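Local coordinates for protein exodeoxyribonuclease III (Archaeoglobus fulgidus, PDB 2VOA) that probably cuts DNA at abasic sites as a magnesium- or manganese-dependent AP endonuclease of the exonuclease III family, at residues A[48-58]-A[68-79]. The protein carries 1 engineered substitution. Residues are numbered along the deposited sequence; the frame is centred on the assembly and turned at random.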
ATOM      1  N   PHE A  48      -6.081 -10.921  15.949  1.00 28.79           N
ATOM      2  CA  PHE A  48      -6.681 -10.532  17.234  1.00 28.34           C
ATOM      3  C   PHE A  48      -6.407 -11.575  18.306  1.00 28.14           C
ATOM      4  O   PHE A  48      -6.062 -11.230  19.433  1.00 28.14           O
ATOM      5  CB  PHE A  48      -8.173 -10.335  17.070  1.00 28.55           C
ATOM      6  CG  PHE A  48      -8.524  -9.110  16.289  1.00 28.95           C
ATOM      7  CD1 PHE A  48      -8.591  -9.153  14.889  1.00 28.92           C
ATOM      8  CD2 PHE A  48      -8.788  -7.918  16.948  1.00 31.02           C
ATOM      9  CE1 PHE A  48      -8.931  -7.995  14.159  1.00 28.86           C
ATOM     10  CE2 PHE A  48      -9.112  -6.757  16.234  1.00 29.50           C
ATOM     11  CZ  PHE A  48      -9.183  -6.800  14.833  1.00 29.76           C
ATOM     12  N   HIS A  49      -6.583 -12.846  17.956  1.00 28.09           N
ATOM     13  CA  HIS A  49      -6.298 -13.940  18.895  1.00 28.54           C
ATOM     14  C   HIS A  49      -4.874 -13.845  19.442  1.00 28.51           C
ATOM     15  O   HIS A  49      -4.636 -14.070  20.634  1.00 28.90           O
ATOM     16  CB  HIS A  49      -6.425 -15.306  18.232  1.00 29.25           C
ATOM     17  CG  HIS A  49      -7.813 -15.674  17.826  1.00 30.72           C
ATOM     18  ND1 HIS A  49      -8.923 -14.927  18.151  1.00 33.52           N
ATOM     19  CD2 HIS A  49      -8.270 -16.757  17.151  1.00 31.82           C
ATOM     20  CE1 HIS A  49     -10.000 -15.509  17.652  1.00 33.52           C
ATOM     21  NE2 HIS A  49      -9.631 -16.622  17.044  1.00 35.64           N
ATOM     22  N   ARG A  50      -3.927 -13.535  18.561  1.00 28.60           N
ATOM     23  CA  ARG A  50      -2.508 -13.529  18.938  1.00 29.14           C
ATOM     24  C   ARG A  50      -2.152 -12.466  20.001  1.00 28.89           C
ATOM     25  O   ARG A  50      -1.147 -12.580  20.696  1.00 27.98           O
ATOM     26  CB  ARG A  50      -1.610 -13.459  17.693  1.00 29.56           C
ATOM     27  CG  ARG A  50      -1.768 -14.701  16.787  1.00 30.65           C
ATOM     28  CD  ARG A  50      -0.949 -14.571  15.500  0.50 29.70           C
ATOM     29  NE  ARG A  50      -0.920 -13.204  14.977  0.50 32.10           N
ATOM     30  CZ  ARG A  50      -0.715 -12.883  13.701  0.50 30.84           C
ATOM     31  NH1 ARG A  50      -0.532 -13.831  12.788  0.50 30.41           N
ATOM     32  NH2 ARG A  50      -0.691 -11.609  13.340  0.50 28.87           N
ATOM     33  N   ILE A  51      -2.996 -11.446  20.138  1.00 29.72           N
ATOM     34  CA  ILE A  51      -2.820 -10.453  21.197  1.00 29.20           C
ATOM     35  C   ILE A  51      -3.893 -10.591  22.294  1.00 29.72           C
ATOM     36  O   ILE A  51      -4.075  -9.683  23.111  1.00 30.17           O
ATOM     37  CB  ILE A  51      -2.724  -8.999  20.636  1.00 30.00           C
ATOM     38  CG1 ILE A  51      -3.993  -8.598  19.859  1.00 28.84           C
ATOM     39  CG2 ILE A  51      -1.484  -8.863  19.753  1.00 30.90           C
ATOM     40  CD1 ILE A  51      -4.269  -7.123  19.906  1.00 31.14           C
ATOM     41  N   GLY A  52      -4.592 -11.726  22.300  1.00 28.94           N
ATOM     42  CA  GLY A  52      -5.474 -12.082  23.406  1.00 28.65           C
ATOM     43  C   GLY A  52      -6.877 -11.495  23.300  1.00 29.09           C
ATOM     44  O   GLY A  52      -7.565 -11.343  24.314  1.00 29.77           O
ATOM     45  N   TYR A  53      -7.302 -11.187  22.079  1.00 28.83           N
ATOM     46  CA  TYR A  53      -8.670 -10.699  21.838  1.00 28.54           C
ATOM     47  C   TYR A  53      -9.544 -11.705  21.096  1.00 29.27           C
ATOM     48  O   TYR A  53      -9.142 -12.260  20.071  1.00 29.67           O
ATOM     49  CB  TYR A  53      -8.656  -9.356  21.084  1.00 27.84           C
ATOM     50  CG  TYR A  53      -8.423  -8.190  22.014  1.00 26.87           C
ATOM     51  CD1 TYR A  53      -7.131  -7.843  22.433  1.00 28.74           C
ATOM     52  CD2 TYR A  53      -9.509  -7.455  22.506  1.00 26.64           C
ATOM     53  CE1 TYR A  53      -6.916  -6.776  23.317  1.00 27.54           C
ATOM     54  CE2 TYR A  53      -9.300  -6.368  23.395  1.00 29.20           C
ATOM     55  CZ  TYR A  53      -8.011  -6.047  23.785  1.00 28.88           C
ATOM     56  OH  TYR A  53      -7.833  -4.986  24.655  1.00 27.97           O
ATOM     57  N   HIS A  54     -10.746 -11.926  21.621  1.00 29.07           N
ATOM     58  CA  HIS A  54     -11.816 -12.535  20.847  1.00 29.31           C
ATOM     59  C   HIS A  54     -12.262 -11.513  19.831  1.00 28.94           C
ATOM     60  O   HIS A  54     -12.151 -10.304  20.069  1.00 27.70           O
ATOM     61  CB  HIS A  54     -13.001 -12.891  21.745  1.00 29.71           C
ATOM     62  CG  HIS A  54     -12.690 -13.947  22.754  1.00 32.20           C
ATOM     63  ND1 HIS A  54     -12.270 -13.657  24.036  1.00 35.36           N
ATOM     64  CD2 HIS A  54     -12.729 -15.292  22.664  1.00 31.32           C
ATOM     65  CE1 HIS A  54     -12.060 -14.785  24.693  1.00 33.20           C
ATOM     66  NE2 HIS A  54     -12.334 -15.792  23.884  1.00 35.99           N
ATOM     67  N   VAL A  55     -12.773 -11.999  18.704  1.00 28.75           N
ATOM     68  CA  VAL A  55     -13.361 -11.095  17.727  1.00 29.20           C
ATOM     69  C   VAL A  55     -14.528 -11.793  17.036  1.00 29.51           C
ATOM     70  O   VAL A  55     -14.416 -12.958  16.589  1.00 29.11           O
ATOM     71  CB  VAL A  55     -12.291 -10.520  16.733  1.00 28.55           C
ATOM     72  CG1 VAL A  55     -11.688 -11.612  15.830  1.00 27.61           C
ATOM     73  CG2 VAL A  55     -12.846  -9.357  15.924  1.00 29.79           C
ATOM     74  N   VAL A  56     -15.659 -11.099  17.018  1.00 28.62           N
ATOM     75  CA  VAL A  56     -16.827 -11.522  16.224  1.00 28.98           C
ATOM     76  C   VAL A  56     -17.082 -10.535  15.074  1.00 29.28           C
ATOM     77  O   VAL A  56     -16.741  -9.351  15.179  1.00 29.11           O
ATOM     78  CB  VAL A  56     -18.082 -11.759  17.114  1.00 29.97           C
ATOM     79  CG1 VAL A  56     -17.824 -12.923  18.096  1.00 29.69           C
ATOM     80  CG2 VAL A  56     -18.468 -10.532  17.899  1.00 28.88           C
ATOM     81  N   PHE A  57     -17.634 -11.031  13.966  1.00 29.80           N
ATOM     82  CA  PHE A  57     -17.657 -10.205  12.758  1.00 29.28           C
ATOM     83  C   PHE A  57     -18.766 -10.551  11.799  1.00 29.03           C
ATOM     84  O   PHE A  57     -19.193 -11.707  11.703  1.00 28.64           O
ATOM     85  CB  PHE A  57     -16.299 -10.269  12.053  1.00 29.77           C
ATOM     86  CG  PHE A  57     -15.710 -11.660  12.004  1.00 29.23           C
ATOM     87  CD1 PHE A  57     -16.030 -12.531  10.951  1.00 29.64           C
ATOM     88  CD2 PHE A  57     -14.869 -12.113  13.031  1.00 28.99           C
ATOM     89  CE1 PHE A  57     -15.493 -13.820  10.910  1.00 32.15           C
ATOM     90  CE2 PHE A  57     -14.331 -13.415  12.990  1.00 31.22           C
ATOM     91  CZ  PHE A  57     -14.647 -14.257  11.925  1.00 30.81           C
ATOM     92  N   SER A  58     -19.222  -9.529  11.073  1.00 28.94           N
ATOM     93  CA  SER A  58     -20.295  -9.696  10.102  1.00 29.59           C
ATOM     94  C   SER A  58     -20.027  -8.731   8.970  1.00 29.95           C
ATOM     95  O   SER A  58     -20.065  -7.519   9.165  1.00 29.68           O
ATOM     96  CB  SER A  58     -21.662  -9.373  10.724  1.00 30.29           C
ATOM     97  OG  SER A  58     -22.714  -9.728   9.827  1.00 30.84           O
ATOM     98  N   ILE A  68     -16.677  -6.824  16.549  1.00 28.81           N
ATOM     99  CA  ILE A  68     -16.393  -6.407  17.930  1.00 28.08           C
ATOM    100  C   ILE A  68     -15.264  -7.305  18.446  1.00 28.63           C
ATOM    101  O   ILE A  68     -15.363  -8.541  18.371  1.00 27.54           O
ATOM    102  CB  ILE A  68     -17.612  -6.557  18.870  1.00 28.48           C
ATOM    103  CG1 ILE A  68     -18.864  -5.904  18.277  1.00 29.88           C
ATOM    104  CG2 ILE A  68     -17.264  -6.020  20.312  1.00 28.24           C
ATOM    105  CD1 ILE A  68     -20.162  -6.383  18.987  1.00 28.33           C
ATOM    106  N   ALA A  69     -14.188  -6.667  18.906  1.00 28.49           N
ATOM    107  CA  ALA A  69     -13.087  -7.362  19.606  1.00 28.80           C
ATOM    108  C   ALA A  69     -13.248  -7.185  21.124  1.00 29.06           C
ATOM    109  O   ALA A  69     -13.683  -6.114  21.600  1.00 29.32           O
ATOM    110  CB  ALA A  69     -11.741  -6.826  19.128  1.00 29.22           C
ATOM    111  N   SER A  70     -12.934  -8.229  21.882  1.00 28.19           N
ATOM    112  CA  SER A  70     -13.105  -8.163  23.328  1.00 28.71           C
ATOM    113  C   SER A  70     -12.209  -9.116  24.092  1.00 28.66           C
ATOM    114  O   SER A  70     -11.754 -10.144  23.555  1.00 27.40           O
ATOM    115  CB  SER A  70     -14.579  -8.388  23.706  1.00 28.12           C
ATOM    116  OG  SER A  70     -15.048  -9.665  23.280  1.00 29.02           O
ATOM    117  N   LEU A  71     -11.935  -8.765  25.345  1.00 28.23           N
ATOM    118  CA  LEU A  71     -11.139  -9.628  26.208  1.00 29.06           C
ATOM    119  C   LEU A  71     -11.956 -10.854  26.639  1.00 29.51           C
ATOM    120  O   LEU A  71     -11.438 -11.973  26.712  1.00 30.95           O
ATOM    121  CB  LEU A  71     -10.632  -8.838  27.428  1.00 28.69           C
ATOM    122  CG  LEU A  71      -9.647  -7.707  27.082  1.00 30.59           C
ATOM    123  CD1 LEU A  71      -9.356  -6.859  28.321  1.00 30.71           C
ATOM    124  CD2 LEU A  71      -8.347  -8.240  26.461  1.00 30.92           C
ATOM    125  N   GLU A  72     -13.236 -10.634  26.916  1.00 30.51           N
ATOM    126  CA  GLU A  72     -14.130 -11.725  27.318  1.00 31.07           C
ATOM    127  C   GLU A  72     -14.849 -12.306  26.096  1.00 31.24           C
ATOM    128  O   GLU A  72     -15.115 -11.590  25.119  1.00 32.11           O
ATOM    129  CB  GLU A  72     -15.138 -11.239  28.366  1.00 31.33           C
ATOM    130  CG  GLU A  72     -14.505 -10.864  29.726  1.00 32.67           C
ATOM    131  CD  GLU A  72     -13.635 -11.995  30.285  1.00 37.28           C
ATOM    132  OE1 GLU A  72     -14.074 -13.166  30.241  1.00 37.59           O
ATOM    133  OE2 GLU A  72     -12.504 -11.723  30.764  1.00 40.30           O
ATOM    134  N   GLU A  73     -15.172 -13.598  26.155  1.00 31.38           N
ATOM    135  CA  GLU A  73     -15.852 -14.248  25.037  1.00 31.50           C
ATOM    136  C   GLU A  73     -17.281 -13.730  24.829  1.00 31.29           C
ATOM    137  O   GLU A  73     -18.114 -13.820  25.741  1.00 31.10           O
ATOM    138  CB  GLU A  73     -15.850 -15.771  25.213  1.00 32.14           C
ATOM    139  CG  GLU A  73     -16.355 -16.495  23.996  1.00 33.72           C
ATOM    140  CD  GLU A  73     -16.162 -17.990  24.099  1.00 37.40           C
ATOM    141  OE1 GLU A  73     -16.020 -18.503  25.229  1.00 37.22           O
ATOM    142  OE2 GLU A  73     -16.151 -18.657  23.048  1.00 39.54           O
ATOM    143  N   PRO A  74     -17.561 -13.165  23.637  1.00 32.12           N
ATOM    144  CA  PRO A  74     -18.921 -12.720  23.334  1.00 31.97           C
ATOM    145  C   PRO A  74     -19.932 -13.871  23.353  1.00 31.57           C
ATOM    146  O   PRO A  74     -19.612 -15.011  22.956  1.00 31.89           O
ATOM    147  CB  PRO A  74     -18.796 -12.162  21.914  1.00 32.45           C
ATOM    148  CG  PRO A  74     -17.376 -11.734  21.807  1.00 34.21           C
ATOM    149  CD  PRO A  74     -16.635 -12.818  22.538  1.00 32.29           C
ATOM    150  N   GLU A  75     -21.119 -13.582  23.877  1.00 31.73           N
ATOM    151  CA  GLU A  75     -22.245 -14.526  23.872  1.00 32.26           C
ATOM    152  C   GLU A  75     -23.438 -13.925  23.154  1.00 31.93           C
ATOM    153  O   GLU A  75     -23.496 -12.702  22.932  1.00 31.98           O
ATOM    154  CB  GLU A  75     -22.686 -14.856  25.295  1.00 32.81           C
ATOM    155  CG  GLU A  75     -21.652 -14.557  26.335  1.00 36.39           C
ATOM    156  CD  GLU A  75     -21.965 -15.169  27.675  1.00 37.27           C
ATOM    157  OE1 GLU A  75     -23.090 -14.972  28.179  1.00 39.38           O
ATOM    158  OE2 GLU A  75     -21.056 -15.807  28.231  1.00 39.62           O
ATOM    159  N   ASP A  76     -24.388 -14.788  22.787  1.00 32.23           N
ATOM    160  CA  ASP A  76     -25.672 -14.334  22.238  1.00 33.25           C
ATOM    161  C   ASP A  76     -25.470 -13.370  21.068  1.00 32.41           C
ATOM    162  O   ASP A  76     -26.065 -12.282  21.020  1.00 33.09           O
ATOM    163  CB  ASP A  76     -26.525 -13.675  23.339  1.00 34.21           C
ATOM    164  CG  ASP A  76     -26.820 -14.619  24.510  1.00 37.11           C
ATOM    165  OD1 ASP A  76     -26.978 -15.840  24.298  1.00 39.44           O
ATOM    166  OD2 ASP A  76     -26.896 -14.127  25.653  1.00 42.33           O
ATOM    167  N   VAL A  77     -24.609 -13.765  20.134  1.00 31.35           N
ATOM    168  CA  VAL A  77     -24.223 -12.889  19.027  1.00 30.34           C
ATOM    169  C   VAL A  77     -25.330 -12.892  17.974  1.00 30.20           C
ATOM    170  O   VAL A  77     -25.842 -13.964  17.594  1.00 29.74           O
ATOM    171  CB  VAL A  77     -22.892 -13.350  18.385  1.00 30.89           C
ATOM    172  CG1 VAL A  77     -22.493 -12.440  17.240  1.00 29.97           C
ATOM    173  CG2 VAL A  77     -21.774 -13.423  19.423  1.00 31.32           C
ATOM    174  N   SER A  78     -25.722 -11.698  17.530  1.00 29.82           N
ATOM    175  CA  SER A  78     -26.700 -11.580  16.432  1.00 30.24           C
ATOM    176  C   SER A  78     -26.249 -10.537  15.414  1.00 29.37           C
ATOM    177  O   SER A  78     -25.444  -9.664  15.734  1.00 28.22           O
ATOM    178  CB  SER A  78     -28.115 -11.284  16.955  1.00 30.64           C
ATOM    179  OG  SER A  78     -28.180 -10.019  17.588  1.00 33.45           O
ATOM    180  N   PHE A  79     -26.778 -10.651  14.190  1.00 29.96           N
ATOM    181  CA  PHE A  79     -26.393  -9.776  13.075  1.00 29.80           C
ATOM    182  C   PHE A  79     -27.624  -9.139  12.447  1.00 30.17           C
ATOM    183  O   PHE A  79     -28.657  -9.806  12.223  1.00 29.30           O
ATOM    184  CB  PHE A  79     -25.672 -10.570  11.958  1.00 31.65           C
ATOM    185  CG  PHE A  79     -24.573 -11.485  12.451  1.00 31.82           C
ATOM    186  CD1 PHE A  79     -24.656 -12.869  12.238  1.00 36.96           C
ATOM    187  CD2 PHE A  79     -23.479 -10.984  13.152  1.00 36.04           C
ATOM    188  CE1 PHE A  79     -23.643 -13.720  12.712  1.00 37.77           C
ATOM    189  CE2 PHE A  79     -22.467 -11.837  13.618  1.00 34.49           C
ATOM    190  CZ  PHE A  79     -22.548 -13.179  13.399  1.00 35.75           C
TER
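H54 and V56 pair with S70 and I68 in antiparallel fashion, each pair closed by two backbone hydrogen bonds; the straightest runs from V56 N to I68 O (2.9 Å, 164°). Between them V55 and A69 form a non-hydrogen-bonded pair, with a CA-H...O contact from V55 CA to I68 O at 3.3 Å. The ladder belongs to the hairpin of strands 54-60 and 63-70, at one edge of the first of the two sheets that make up the DNase I-like sandwich. Beyond it the chain crosses to strand 77-79, the edge of the second sheet; P74 and V77 pack on V56 CG1, and S58 CB meets F79 CD2 obliquely at 3.4 Å. Among polar side-chain contacts, H54 ND1 bonds L71 O weakly (3.3 Å). Within 68-79, S70 OG donates to E72 O (2.7 Å). CH-pi contacts follow: E73 CB lies over a face of the H54 ring, and L71 CD2 over a face of Y53, 3.7 Å from its centroid. On the face carrying V55 and A69, A69 CB meets F48 CD2 (3.8 Å) and Y53 CD2 (4.1 Å). Y53 CG, anti to the carbonyl carbon (chi1 -82°), sets the ring edge against S70 N, while Y53 OH bonds P28 O. With an alanine here, L71 CD2 is likely to lose the ring it rests on, and P28 O its hydroxyl partner.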